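Local atomic coordinates of cytochrome P450 (CYP102L1) (Mycobacterium phage Adler, PDB entry 6N6Q), a protein that probably acts as a haem-thiolate monooxygenase of the cytochrome P450 superfamily, using iron protoporphyrin IX to activate oxygen for substrate oxidation. Residues 382-387 / 393-398; 340-345 / 450-455; 249-254 / 266-271. All coordinates share one frame; numbering follows the deposited sequence.

Contact 1: residues 382-387 / 393-398; sequences RSWGPD and PERMST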
loop_
_atom_site.group_PDB
_atom_site.type_symbol
_atom_site.label_atom_id
_atom_site.label_comp_id
_atom_site.label_asym_id
_atom_site.label_seq_id
_atom_site.Cartn_x
_atom_site.Cartn_y
_atom_site.Cartn_z
ATOM N N ARG A 382 -13.274 -4.933 -19.197
ATOM C CA ARG A 382 -14.571 -4.668 -19.811
ATOM C C ARG A 382 -15.727 -5.249 -19.005
ATOM O O ARG A 382 -16.860 -4.776 -19.142
ATOM C CB ARG A 382 -14.585 -5.225 -21.237
ATOM C CG ARG A 382 -15.742 -4.747 -22.100
ATOM C CD ARG A 382 -15.517 -5.096 -23.566
ATOM N NE ARG A 382 -15.399 -6.537 -23.783
ATOM C CZ ARG A 382 -16.404 -7.320 -24.161
ATOM N NH1 ARG A 382 -17.608 -6.804 -24.370
ATOM N NH2 ARG A 382 -16.206 -8.620 -24.335
ATOM N N SER A 383 -15.469 -6.249 -18.159
ATOM C CA SER A 383 -16.519 -6.842 -17.339
ATOM C C SER A 383 -17.064 -5.883 -16.287
ATOM O O SER A 383 -18.115 -6.167 -15.703
ATOM C CB SER A 383 -16.000 -8.113 -16.664
ATOM O OG SER A 383 -14.794 -7.865 -15.962
ATOM N N TRP A 384 -16.384 -4.768 -16.027
ATOM C CA TRP A 384 -16.900 -3.739 -15.131
ATOM C C TRP A 384 -17.892 -2.806 -15.816
ATOM O O TRP A 384 -18.250 -1.772 -15.240
ATOM C CB TRP A 384 -15.746 -2.923 -14.540
ATOM C CG TRP A 384 -15.022 -3.622 -13.431
ATOM C CD1 TRP A 384 -13.957 -4.468 -13.550
ATOM C CD2 TRP A 384 -15.313 -3.537 -12.032
ATOM N NE1 TRP A 384 -13.568 -4.914 -12.311
ATOM C CE2 TRP A 384 -14.383 -4.357 -11.361
ATOM C CE3 TRP A 384 -16.269 -2.848 -11.279
ATOM C CZ2 TRP A 384 -14.381 -4.504 -9.976
ATOM C CZ3 TRP A 384 -16.267 -2.996 -9.905
ATOM C CH2 TRP A 384 -15.329 -3.817 -9.267
ATOM N N GLY A 385 -18.342 -3.146 -17.021
ATOM C CA GLY A 385 -19.272 -2.320 -17.750
ATOM C C GLY A 385 -18.575 -1.437 -18.764
ATOM O O GLY A 385 -17.345 -1.325 -18.787
ATOM N N PRO A 386 -19.357 -0.786 -19.631
ATOM C CA PRO A 386 -18.757 0.073 -20.663
ATOM C C PRO A 386 -18.133 1.348 -20.120
ATOM O O PRO A 386 -17.399 2.014 -20.861
ATOM C CB PRO A 386 -19.941 0.388 -21.586
ATOM C CG PRO A 386 -21.139 0.268 -20.705
ATOM C CD PRO A 386 -20.827 -0.831 -19.726
ATOM N N ASP A 387 -18.396 1.707 -18.866
ATOM C CA ASP A 387 -17.850 2.914 -18.251
ATOM C C ASP A 387 -16.771 2.578 -17.225
ATOM O O ASP A 387 -16.678 3.205 -16.168
ATOM C CB ASP A 387 -18.959 3.741 -17.605
ATOM C CG ASP A 387 -19.710 2.976 -16.528
ATOM O OD1 ASP A 387 -19.506 1.748 -16.409
ATOM O OD2 ASP A 387 -20.503 3.606 -15.797
ATOM N N PRO A 393 -18.037 6.513 -7.876
ATOM C CA PRO A 393 -18.054 5.795 -6.589
ATOM C C PRO A 393 -19.279 4.923 -6.387
ATOM O O PRO A 393 -19.169 3.860 -5.763
ATOM C CB PRO A 393 -17.999 6.930 -5.556
ATOM C CG PRO A 393 -17.386 8.081 -6.287
ATOM C CD PRO A 393 -17.876 7.965 -7.701
ATOM N N GLU A 394 -20.444 5.334 -6.899
ATOM C CA GLU A 394 -21.659 4.549 -6.713
ATOM C C GLU A 394 -21.558 3.168 -7.347
ATOM O O GLU A 394 -22.346 2.278 -7.004
ATOM C CB GLU A 394 -22.868 5.298 -7.280
ATOM C CG GLU A 394 -23.321 6.495 -6.451
ATOM C CD GLU A 394 -22.648 7.796 -6.860
ATOM O OE1 GLU A 394 -21.568 7.743 -7.494
ATOM O OE2 GLU A 394 -23.206 8.872 -6.552
ATOM N N ARG A 395 -20.604 2.972 -8.259
ATOM C CA ARG A 395 -20.399 1.662 -8.869
ATOM C C ARG A 395 -20.021 0.607 -7.837
ATOM O O ARG A 395 -20.426 -0.554 -7.963
ATOM C CB ARG A 395 -19.311 1.764 -9.939
ATOM C CG ARG A 395 -18.888 0.444 -10.552
ATOM C CD ARG A 395 -17.449 0.513 -11.037
ATOM N NE ARG A 395 -17.130 1.802 -11.646
ATOM C CZ ARG A 395 -17.440 2.139 -12.894
ATOM N NH1 ARG A 395 -18.088 1.282 -13.674
ATOM N NH2 ARG A 395 -17.105 3.333 -13.363
ATOM N N MET A 396 -19.261 0.989 -6.812
ATOM C CA MET A 396 -18.700 0.031 -5.867
ATOM C C MET A 396 -19.675 -0.379 -4.770
ATOM O O MET A 396 -19.245 -0.981 -3.779
ATOM C CB MET A 396 -17.422 0.598 -5.245
ATOM C CG MET A 396 -16.342 0.927 -6.260
ATOM S SD MET A 396 -15.941 -0.480 -7.317
ATOM C CE MET A 396 -15.278 -1.632 -6.115
ATOM N N SER A 397 -20.963 -0.079 -4.916
ATOM C CA SER A 397 -21.942 -0.543 -3.946
ATOM C C SER A 397 -22.197 -2.038 -4.121
ATOM O O SER A 397 -21.938 -2.622 -5.177
ATOM C CB SER A 397 -23.251 0.232 -4.087
ATOM O OG SER A 397 -23.918 -0.110 -5.289
ATOM N N THR A 398 -22.718 -2.658 -3.060
ATOM C CA THR A 398 -22.970 -4.095 -3.094
ATOM C C THR A 398 -24.025 -4.456 -4.133
ATOM O O THR A 398 -23.933 -5.511 -4.771
ATOM C CB THR A 398 -23.392 -4.587 -1.707
ATOM O OG1 THR A 398 -22.383 -4.241 -0.748
ATOM C CG2 THR A 398 -23.579 -6.097 -1.704
#
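Arg-395 carries the polar half of this contact, gripping Asp-387 end-on with both terminal nitrogens. NH1 forms a salt bridge to Asp-387 OD1 at 3.1 Å; the oxygen lies at the guanidinium edge, in its plane, but NH1 meets it from above the carboxylate, whose plane is turned 68° from that of the guanidinium. NH2 donates to the backbone, at 2.8 Å from Asp-387 O, in a more bent bond (N-H...O angle 138°). The other carboxylate oxygen, OD2, pairs with Lys-392, while Arg-395 NE is bridged to Glu-337 of helix 329-341.

The apolar half centres on the indole of Trp-384. Arg-395 CD packs 3.6 Å from Trp-384 CE3, and the bend of the arginine chain at chi3 (-39°) carries the guanidinium past the ring to Asp-387. Met-396 SD lies 3.6 Å from Trp-384 CZ3, an oblique Met-aromatic contact. Trp-384 NE1 is held by Ile-408 O.

Glu-337, Arg-340 and Arg-395 correspond to the ERR triad of P450s, with Arg-395 in the PER motif. The carboxylates of Asp-387 and Glu-337 probably offset the neighbouring positive charges of Arg-395 and Arg-340, and Asp-387 probably helps to set the position from which Arg-395 reaches Glu-337.

Contact 2: residues 340-345 / 450-455; sequences RLWPVA and LKVSET. With HEM (protoporphyrin IX containing Fe), chain E.
Val-452 presses one methyl onto the face of Trp-342, the dominant feature of this apolar contact. The valine and the indole approach from opposite directions, and Val-452 CG2 stands 3.4 Å from the centroid of the Trp-342 six-membered ring, only 8° off the ring normal: a nearly vertical CH-pi contact. Its closest ring atom is Trp-342 CZ3, 3.5 Å from CG2. The valine's second methyl, CG1, is set further out, 3.8 Å from Trp-342 CZ3.

Leu-450 meets the same indole near the pyrrole end. It slides past Trp-342 in the opposite sense, bringing CD2 obliquely to within 3.5 Å of Trp-342 NE1. Leu-450 and Val-452, two positions apart on an extended chain, thus both point at the ring, while Lys-451 between them points away. On the tryptophan side, CG lies anti to the carbonyl carbon (chi1 -68°) and chi2 of 99° turns the indole broadside to the strand. Phe-289 of helix 265-296 stacks on the same indole, and Leu-458 of the partner strand adds to the packing.

Beyond Trp-342, where the chain leaves helix 329-341, the segment runs to the haem: Val-344 CG2 is 3.7 Å from HEM CMB, and Ala-345 CB is 3.7 Å from HEM CMA. The helix corresponds to helix K of P450s, and strands 451-454 and 458-461 to the beta4 hairpin near the C-terminus. Their meeting is characteristic of the P450 fold, in which the connection after helix K lines the haem pocket.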
loop_
_atom_site.group_PDB
_atom_site.type_symbol
_atom_site.label_atom_id
_atom_site.label_comp_id
_atom_site.label_asym_id
_atom_site.label_seq_id
_atom_site.Cartn_x
_atom_site.Cartn_y
_atom_site.Cartn_z
ATOM N N ARG A 340 -9.887 0.777 -7.305
ATOM C CA ARG A 340 -10.215 0.029 -8.511
ATOM C C ARG A 340 -9.547 0.652 -9.731
ATOM O O ARG A 340 -8.770 -0.004 -10.432
ATOM C CB ARG A 340 -11.732 -0.035 -8.707
ATOM C CG ARG A 340 -12.153 -0.917 -9.875
ATOM C CD ARG A 340 -13.593 -0.666 -10.291
ATOM N NE ARG A 340 -13.777 0.675 -10.835
ATOM C CZ ARG A 340 -13.523 1.009 -12.096
ATOM N NH1 ARG A 340 -13.069 0.099 -12.947
ATOM N NH2 ARG A 340 -13.719 2.253 -12.507
ATOM N N LEU A 341 -9.834 1.930 -9.990
ATOM C CA LEU A 341 -9.308 2.579 -11.186
ATOM C C LEU A 341 -7.785 2.622 -11.181
ATOM O O LEU A 341 -7.158 2.531 -12.243
ATOM C CB LEU A 341 -9.883 3.990 -11.313
ATOM C CG LEU A 341 -9.928 4.564 -12.730
ATOM C CD1 LEU A 341 -10.722 3.644 -13.644
ATOM C CD2 LEU A 341 -10.526 5.961 -12.726
ATOM N N TRP A 342 -7.174 2.750 -10.005
ATOM C CA TRP A 342 -5.717 2.771 -9.884
ATOM C C TRP A 342 -5.312 2.041 -8.615
ATOM O O TRP A 342 -5.107 2.659 -7.562
ATOM C CB TRP A 342 -5.176 4.201 -9.890
ATOM C CG TRP A 342 -5.354 4.883 -11.205
ATOM C CD1 TRP A 342 -6.334 5.771 -11.542
ATOM C CD2 TRP A 342 -4.539 4.724 -12.371
ATOM N NE1 TRP A 342 -6.173 6.181 -12.843
ATOM C CE2 TRP A 342 -5.079 5.551 -13.376
ATOM C CE3 TRP A 342 -3.402 3.963 -12.662
ATOM C CZ2 TRP A 342 -4.523 5.639 -14.651
ATOM C CZ3 TRP A 342 -2.850 4.051 -13.930
ATOM C CH2 TRP A 342 -3.411 4.885 -14.908
ATOM N N PRO A 343 -5.173 0.719 -8.678
ATOM C CA PRO A 343 -4.720 -0.022 -7.496
ATOM C C PRO A 343 -3.247 0.226 -7.236
ATOM O O PRO A 343 -2.398 -0.158 -8.048
ATOM C CB PRO A 343 -5.001 -1.486 -7.859
ATOM C CG PRO A 343 -5.140 -1.519 -9.362
ATOM C CD PRO A 343 -5.171 -0.110 -9.894
ATOM N N VAL A 344 -2.936 0.885 -6.115
ATOM C CA VAL A 344 -1.552 1.240 -5.818
ATOM C C VAL A 344 -0.677 -0.004 -5.759
ATOM O O VAL A 344 0.499 0.038 -6.134
ATOM C CB VAL A 344 -1.476 2.060 -4.515
ATOM C CG1 VAL A 344 -2.155 3.406 -4.706
ATOM C CG2 VAL A 344 -2.114 1.302 -3.362
ATOM N N ALA A 345 -1.227 -1.123 -5.300
ATOM C CA ALA A 345 -0.579 -2.412 -5.490
ATOM C C ALA A 345 -1.129 -3.014 -6.776
ATOM O O ALA A 345 -2.160 -3.700 -6.751
ATOM C CB ALA A 345 -0.822 -3.335 -4.297
ATOM N N LEU A 450 -3.866 13.477 -15.469
ATOM C CA LEU A 450 -3.400 12.419 -14.579
ATOM C C LEU A 450 -2.362 11.552 -15.281
ATOM O O LEU A 450 -2.672 10.860 -16.255
ATOM C CB LEU A 450 -4.580 11.578 -14.104
ATOM C CG LEU A 450 -4.258 10.450 -13.125
ATOM C CD1 LEU A 450 -3.609 10.999 -11.863
ATOM C CD2 LEU A 450 -5.512 9.662 -12.783
ATOM N N LYS A 451 -1.129 11.591 -14.784
ATOM C CA LYS A 451 -0.063 10.694 -15.205
ATOM C C LYS A 451 0.367 9.860 -14.008
ATOM O O LYS A 451 0.540 10.387 -12.906
ATOM C CB LYS A 451 1.134 11.467 -15.774
ATOM C CG LYS A 451 1.160 11.559 -17.297
ATOM C CD LYS A 451 -0.161 12.068 -17.858
ATOM C CE LYS A 451 -0.105 12.214 -19.370
ATOM N NZ LYS A 451 0.892 13.241 -19.785
ATOM N N VAL A 452 0.531 8.559 -14.223
ATOM C CA VAL A 452 0.812 7.615 -13.147
ATOM C C VAL A 452 2.188 7.010 -13.375
ATOM O O VAL A 452 2.404 6.298 -14.364
ATOM C CB VAL A 452 -0.260 6.519 -13.056
ATOM C CG1 VAL A 452 0.131 5.485 -12.016
ATOM C CG2 VAL A 452 -1.611 7.132 -12.721
ATOM N N SER A 453 3.114 7.292 -12.463
ATOM C CA SER A 453 4.418 6.649 -12.476
ATOM C C SER A 453 4.355 5.341 -11.695
ATOM O O SER A 453 3.445 5.107 -10.896
ATOM C CB SER A 453 5.489 7.569 -11.886
ATOM O OG SER A 453 5.314 7.736 -10.490
ATOM N N GLU A 454 5.336 4.478 -11.939
ATOM C CA GLU A 454 5.374 3.150 -11.337
ATOM C C GLU A 454 6.692 2.981 -10.596
ATOM O O GLU A 454 7.759 2.916 -11.217
ATOM C CB GLU A 454 5.193 2.062 -12.396
ATOM C CG GLU A 454 3.927 2.215 -13.219
ATOM C CD GLU A 454 3.537 0.937 -13.935
ATOM O OE1 GLU A 454 3.975 -0.149 -13.496
ATOM O OE2 GLU A 454 2.791 1.017 -14.933
ATOM N N THR A 455 6.616 2.922 -9.275
ATOM C CA THR A 455 7.750 2.584 -8.420
ATOM C C THR A 455 7.488 1.200 -7.821
ATOM O O THR A 455 7.199 0.275 -8.587
ATOM C CB THR A 455 7.961 3.690 -7.394
ATOM O OG1 THR A 455 6.882 3.672 -6.450
ATOM C CG2 THR A 455 8.003 5.048 -8.079
HETATM C CHA HEM E . 0.269 -7.584 1.692
HETATM C CHB HEM E . -1.923 -3.992 -0.739
HETATM C CHC HEM E . -1.696 -1.177 3.222
HETATM C CHD HEM E . 1.140 -4.496 5.359
HETATM C C1A HEM E . -0.367 -6.882 0.687
HETATM C C2A HEM E . -0.720 -7.373 -0.633
HETATM C C3A HEM E . -1.321 -6.384 -1.298
HETATM C C4A HEM E . -1.379 -5.223 -0.432
HETATM C CMA HEM E . -1.857 -6.471 -2.741
HETATM C CAA HEM E . -0.448 -8.786 -1.191
HETATM C CBA HEM E . 0.956 -8.809 -1.789
HETATM C CGA HEM E . 1.208 -10.109 -2.508
HETATM O O1A HEM E . 0.259 -10.925 -2.646
HETATM O O2A HEM E . 2.366 -10.329 -2.949
HETATM C C1B HEM E . -2.105 -2.939 0.137
HETATM C C2B HEM E . -2.873 -1.737 -0.126
HETATM C C3B HEM E . -2.813 -0.953 0.970
HETATM C C4B HEM E . -2.001 -1.642 1.957
HETATM C CMB HEM E . -3.606 -1.479 -1.463
HETATM C CAB HEM E . -3.447 0.438 1.236
HETATM C CBB HEM E . -4.176 1.134 0.356
HETATM C C1C HEM E . -0.933 -1.829 4.170
HETATM C C2C HEM E . -0.671 -1.385 5.525
HETATM C C3C HEM E . 0.108 -2.286 6.125
HETATM C C4C HEM E . 0.379 -3.355 5.170
HETATM C CMC HEM E . -1.192 -0.088 6.180
HETATM C CAC HEM E . 0.597 -2.143 7.587
HETATM C CBC HEM E . 1.350 -3.064 8.196
HETATM C C1D HEM E . 1.148 -5.627 4.565
HETATM C C2D HEM E . 1.846 -6.869 4.841
HETATM C C3D HEM E . 1.606 -7.718 3.835
HETATM C C4D HEM E . 0.746 -7.052 2.876
HETATM C CMD HEM E . 2.718 -7.160 6.083
HETATM C CAD HEM E . 2.147 -9.161 3.711
HETATM C CBD HEM E . 1.247 -10.124 4.479
HETATM C CGD HEM E . 1.719 -11.543 4.281
HETATM O O1D HEM E . 1.526 -12.374 5.207
HETATM O O2D HEM E . 2.293 -11.847 3.203
HETATM N NA HEM E . -0.784 -5.566 0.767
HETATM N NB HEM E . -1.591 -2.844 1.414
HETATM N NC HEM E . -0.276 -3.031 3.994
HETATM N ND HEM E . 0.489 -5.779 3.357
HETATM FE FE HEM E . -0.423 -4.242 2.331
#

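Contact 3: residues 249-254 / 266-271; sequences DIMLTA and NNIGNQ
The amide of Gln-271 is the flat group here, although Gln-271 meets Met-251 through its aliphatic stem. At the amide's edge NE2 donates to Asn-267 OD1, one helical turn earlier, at 2.9 Å; the acceptor is close to the glutamine amide plane, the N-H...O angle is 167°, and NE2 is tilted from the plane of the asparagine carbonyl. OE1 accepts from Met-96 N, so both polar ends of the amide are engaged. Neither face is approached by residues 249-254. CB points toward the opposite helix, 3.6 Å from Met-251 SD, while the bend at chi2 (-64°) turns the amide away from it, back toward Asn-267.

The two helices run almost antiparallel, their axes 10.9 Å apart at an angle of 161°. In the P450 fold 249-253 corresponds to helix H, and 265-296 is the long helix after it that passes across the haem. Met-251 and Ile-268 are closest in backbone, and their side chains slide past each other in opposite senses. Met-251 CE reaches 3.9 Å from Ile-268 CG2, while Ile-268 CD1 rests 3.5 Å from the backbone atom Met-251 O. Leu-252 crosses the isoleucine at about a right angle, placing CD2 3.9 Å from Ile-268 CD1. Ile-232 of helix 212-237 touches both Leu-252 and Ile-268, and Leu-113 of helix 104-113 packs on Met-251.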
loop_
_atom_site.group_PDB
_atom_site.type_symbol
_atom_site.label_atom_id
_atom_site.label_comp_id
_atom_site.label_asym_id
_atom_site.label_seq_id
_atom_site.Cartn_x
_atom_site.Cartn_y
_atom_site.Cartn_z
ATOM N N ASP A 249 4.851 -4.162 21.097
ATOM C CA ASP A 249 4.670 -4.892 22.347
ATOM C C ASP A 249 4.335 -6.355 22.092
ATOM O O ASP A 249 4.893 -7.248 22.739
ATOM C CB ASP A 249 3.576 -4.236 23.187
ATOM C CG ASP A 249 4.026 -2.942 23.832
ATOM O OD1 ASP A 249 5.201 -2.859 24.250
ATOM O OD2 ASP A 249 3.204 -2.006 23.926
ATOM N N ILE A 250 3.429 -6.621 21.149
ATOM C CA ILE A 250 3.037 -8.000 20.872
ATOM C C ILE A 250 4.207 -8.789 20.298
ATOM O O ILE A 250 4.370 -9.980 20.593
ATOM C CB ILE A 250 1.811 -8.028 19.942
ATOM C CG1 ILE A 250 0.614 -7.369 20.630
ATOM C CG2 ILE A 250 1.464 -9.456 19.547
ATOM C CD1 ILE A 250 -0.665 -7.411 19.814
ATOM N N MET A 251 5.048 -8.144 19.482
ATOM C CA MET A 251 6.213 -8.838 18.944
ATOM C C MET A 251 7.221 -9.175 20.036
ATOM O O MET A 251 7.972 -10.149 19.907
ATOM C CB MET A 251 6.872 -8.002 17.845
ATOM C CG MET A 251 6.128 -8.045 16.516
ATOM S SD MET A 251 6.998 -7.221 15.166
ATOM C CE MET A 251 7.083 -5.544 15.786
ATOM N N LEU A 252 7.251 -8.391 21.113
ATOM C CA LEU A 252 8.129 -8.658 22.242
ATOM C C LEU A 252 7.471 -9.508 23.320
ATOM O O LEU A 252 8.148 -9.894 24.279
ATOM C CB LEU A 252 8.609 -7.341 22.863
ATOM C CG LEU A 252 9.544 -6.469 22.025
ATOM C CD1 LEU A 252 9.653 -5.077 22.625
ATOM C CD2 LEU A 252 10.919 -7.112 21.918
ATOM N N THR A 253 6.181 -9.813 23.187
ATOM C CA THR A 253 5.436 -10.526 24.218
ATOM C C THR A 253 4.886 -11.861 23.739
ATOM O O THR A 253 5.109 -12.886 24.392
ATOM C CB THR A 253 4.282 -9.646 24.732
ATOM O OG1 THR A 253 4.812 -8.465 25.347
ATOM C CG2 THR A 253 3.432 -10.406 25.741
ATOM N N ALA A 254 4.175 -11.879 22.614
ATOM C CA ALA A 254 3.445 -13.068 22.194
ATOM C C ALA A 254 4.368 -14.068 21.509
ATOM O O ALA A 254 5.112 -13.716 20.589
ATOM C CB ALA A 254 2.300 -12.683 21.258
ATOM N N ASN A 266 16.274 -9.990 15.130
ATOM C CA ASN A 266 16.490 -9.624 13.734
ATOM C C ASN A 266 15.179 -9.605 12.958
ATOM O O ASN A 266 14.972 -8.743 12.096
ATOM C CB ASN A 266 17.484 -10.589 13.086
ATOM C CG ASN A 266 17.861 -10.177 11.675
ATOM O OD1 ASN A 266 18.700 -9.299 11.477
ATOM N ND2 ASN A 266 17.241 -10.812 10.686
ATOM N N ASN A 267 14.277 -10.543 13.254
ATOM C CA ASN A 267 13.012 -10.594 12.529
ATOM C C ASN A 267 12.081 -9.466 12.958
ATOM O O ASN A 267 11.337 -8.923 12.133
ATOM C CB ASN A 267 12.344 -11.953 12.731
ATOM C CG ASN A 267 11.130 -12.138 11.846
ATOM O OD1 ASN A 267 10.007 -11.816 12.236
ATOM N ND2 ASN A 267 11.348 -12.657 10.644
ATOM N N ILE A 268 12.100 -9.108 14.245
ATOM C CA ILE A 268 11.298 -7.980 14.716
ATOM C C ILE A 268 11.699 -6.708 13.982
ATOM O O ILE A 268 10.848 -5.932 13.531
ATOM C CB ILE A 268 11.434 -7.819 16.241
ATOM C CG1 ILE A 268 10.836 -9.027 16.965
ATOM C CG2 ILE A 268 10.758 -6.537 16.708
ATOM C CD1 ILE A 268 10.965 -8.957 18.470
ATOM N N GLY A 269 13.008 -6.481 13.845
ATOM C CA GLY A 269 13.477 -5.353 13.059
ATOM C C GLY A 269 13.035 -5.417 11.612
ATOM O O GLY A 269 12.848 -4.381 10.970
ATOM N N ASN A 270 12.856 -6.629 11.078
ATOM C CA ASN A 270 12.365 -6.769 9.711
ATOM C C ASN A 270 10.888 -6.406 9.614
ATOM O O ASN A 270 10.460 -5.791 8.632
ATOM C CB ASN A 270 12.602 -8.191 9.206
ATOM C CG ASN A 270 14.062 -8.470 8.913
ATOM O OD1 ASN A 270 14.859 -7.548 8.744
ATOM N ND2 ASN A 270 14.418 -9.747 8.843
ATOM N N GLN A 271 10.095 -6.779 10.622
ATOM C CA GLN A 271 8.674 -6.445 10.593
ATOM C C GLN A 271 8.461 -4.939 10.675
ATOM O O GLN A 271 7.592 -4.393 9.984
ATOM C CB GLN A 271 7.940 -7.153 11.731
ATOM C CG GLN A 271 8.177 -8.655 11.817
ATOM C CD GLN A 271 7.657 -9.417 10.611
ATOM O OE1 GLN A 271 6.934 -8.873 9.776
ATOM N NE2 GLN A 271 8.028 -10.689 10.517
#

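How the contacts relate
Contact 1 is nested in the long loop closed by contact 2, and the two touch through Arg-340, although their centres are 18 Å apart. The aliphatic CD of Arg-340 packs against Trp-384 CZ3 (3.6 Å) and Met-396 SD, and its NH2 lies 3.5 Å from Arg-395 NE, the two arginines converging on Glu-337. Contact 3 closes earlier in the chain and lies across the chain's centre from both others: about 41 Å from contact 1 and 32 Å from contact 2, between centres. Segment 340-345 of contact 2 touches the haem through Val-344 and Ala-345. Between nearest atoms, the side chain of Gln-271 in contact 3 is about 6 Å from the haem. That of Met-396 in contact 1 is about 13 Å from the haem.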